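Local structure of tryptophan--tRNA ligase (Campylobacter jejuni subsp. jejuni, 3TZL) at residues 186-191 / 215-220. The protein probably catalyses the ATP-dependent attachment of tryptophan to tRNA(Trp), as a homodimeric class I aminoacyl-tRNA synthetase. Residues are numbered along the deposited sequence; the frame is centred on the assembly and turned at random.
Sequences VGTDGA and SSIVTD
Thr188 O takes one hydrogen bond and one weaker CA-H...O contact from the facing loop. Val218 N donates a hydrogen bond of 2.7 Å to Thr188 O, nearly in line with the carbonyl (C=O...N angle 167°). Ile217 CA adds the CA-H...O contact to Thr188 O at 3.2 Å. The acceptor sits in a type I beta turn, Gly187 to Gly190, just before the KMSKS region of this class I synthetase. The other segment is the chain leaving helix 207-215. The contact therefore joins the loop leading into the predicted ATP-binding signature to the end of the next helix.

The Thr188 side chain packs against Ser216 and Ile217. Thr188 CG2 meets Ile217 CG1 at 3.8 Å, and the two side chains cross at about a right angle. Ser216 OG comes up against Thr188 CB at 3.4 Å, but its hydrogen bond goes to Gln213 O, within the preceding helix. Ile217 also packs on Leu269 of helix 262-276.

The CA-CB bond of Asp189 points away from 215-220. With chi1 at 66°, its carboxylate folds back over its own loop in an Asx turn. Ala191 N donates to Asp189 OD1 at 2.9 Å, from above the carboxylate plane; Asn199 ND2 is also hydrogen-bonded to OD1. Val218 covers the backbone here: Val218 CG2, set beside its own N, touches Asp189 CA at 3.7 Å.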
loop_
_atom_site.group_PDB
_atom_site.type_symbol
_atom_site.label_atom_id
_atom_site.label_comp_id
_atom_site.label_asym_id
_atom_site.label_seq_id
_atom_site.Cartn_x
_atom_site.Cartn_y
_atom_site.Cartn_z
ATOM N N VAL B 186 -37.897 -9.632 -8.396
ATOM C CA VAL B 186 -38.108 -9.866 -9.813
ATOM C C VAL B 186 -37.931 -8.585 -10.644
ATOM O O VAL B 186 -38.404 -7.514 -10.265
ATOM C CB VAL B 186 -39.483 -10.538 -10.071
ATOM C CG1 VAL B 186 -40.635 -9.572 -9.786
ATOM C CG2 VAL B 186 -39.548 -11.070 -11.479
ATOM N N GLY B 187 -37.223 -8.701 -11.762
ATOM C CA GLY B 187 -37.032 -7.585 -12.670
ATOM C C GLY B 187 -38.217 -7.389 -13.590
ATOM O O GLY B 187 -39.153 -8.198 -13.604
ATOM N N THR B 188 -38.170 -6.312 -14.368
ATOM C CA THR B 188 -39.269 -5.924 -15.253
ATOM C C THR B 188 -39.634 -6.997 -16.280
ATOM O O THR B 188 -40.664 -6.899 -16.940
ATOM C CB THR B 188 -38.931 -4.621 -16.011
ATOM O OG1 THR B 188 -37.718 -4.800 -16.753
ATOM C CG2 THR B 188 -38.731 -3.469 -15.034
ATOM N N ASP B 189 -38.787 -8.015 -16.409
ATOM C CA ASP B 189 -38.932 -9.023 -17.461
ATOM C C ASP B 189 -39.215 -10.419 -16.926
ATOM O O ASP B 189 -39.268 -11.376 -17.693
ATOM C CB ASP B 189 -37.680 -9.061 -18.351
ATOM C CG ASP B 189 -36.431 -9.550 -17.610
ATOM O OD1 ASP B 189 -36.471 -9.714 -16.369
ATOM O OD2 ASP B 189 -35.395 -9.762 -18.278
ATOM N N GLY B 190 -39.374 -10.537 -15.613
ATOM C CA GLY B 190 -39.659 -11.820 -15.001
ATOM C C GLY B 190 -38.428 -12.491 -14.426
ATOM O O GLY B 190 -38.533 -13.342 -13.544
ATOM N N ALA B 191 -37.256 -12.105 -14.923
ATOM C CA ALA B 191 -36.001 -12.665 -14.438
ATOM C C ALA B 191 -35.531 -11.882 -13.225
ATOM O O ALA B 191 -35.966 -10.751 -13.015
ATOM C CB ALA B 191 -34.949 -12.629 -15.532
ATOM N N SER B 215 -43.121 0.966 -17.021
ATOM C CA SER B 215 -43.901 0.710 -18.230
ATOM C C SER B 215 -43.435 -0.555 -18.930
ATOM O O SER B 215 -44.220 -1.243 -19.573
ATOM C CB SER B 215 -43.795 1.890 -19.192
ATOM O OG SER B 215 -45.061 2.479 -19.413
ATOM N N SER B 216 -42.149 -0.857 -18.784
ATOM C CA SER B 216 -41.526 -1.980 -19.468
ATOM C C SER B 216 -41.821 -3.306 -18.804
ATOM O O SER B 216 -41.408 -4.347 -19.307
ATOM C CB SER B 216 -40.007 -1.790 -19.530
ATOM O OG SER B 216 -39.398 -2.064 -18.272
ATOM N N ILE B 217 -42.517 -3.281 -17.670
ATOM C CA ILE B 217 -42.799 -4.516 -16.943
ATOM C C ILE B 217 -43.661 -5.453 -17.792
ATOM O O ILE B 217 -44.655 -5.030 -18.390
ATOM C CB ILE B 217 -43.488 -4.248 -15.596
ATOM C CG1 ILE B 217 -42.541 -3.501 -14.647
ATOM C CG2 ILE B 217 -43.954 -5.556 -14.963
ATOM C CD1 ILE B 217 -43.278 -2.831 -13.466
ATOM N N VAL B 218 -43.252 -6.719 -17.851
ATOM C CA VAL B 218 -43.938 -7.742 -18.637
ATOM C C VAL B 218 -45.275 -8.150 -18.025
ATOM O O VAL B 218 -45.326 -8.626 -16.884
ATOM C CB VAL B 218 -43.063 -9.006 -18.790
ATOM C CG1 VAL B 218 -43.882 -10.160 -19.366
ATOM C CG2 VAL B 218 -41.848 -8.721 -19.663
ATOM N N THR B 219 -46.350 -7.978 -18.793
ATOM C CA THR B 219 -47.687 -8.368 -18.353
ATOM C C THR B 219 -48.264 -9.531 -19.178
ATOM O O THR B 219 -47.630 -10.018 -20.123
ATOM C CB THR B 219 -48.674 -7.182 -18.425
ATOM O OG1 THR B 219 -49.093 -6.978 -19.781
ATOM C CG2 THR B 219 -48.032 -5.910 -17.906
ATOM N N ASP B 220 -49.468 -9.968 -18.808
ATOM C CA ASP B 220 -50.180 -11.009 -19.546
ATOM C C ASP B 220 -51.217 -10.372 -20.450
ATOM O O ASP B 220 -51.681 -9.264 -20.195
ATOM C CB ASP B 220 -50.899 -11.973 -18.596
ATOM C CG ASP B 220 -49.981 -12.553 -17.540
ATOM O OD1 ASP B 220 -48.752 -12.601 -17.771
ATOM O OD2 ASP B 220 -50.494 -12.963 -16.474
#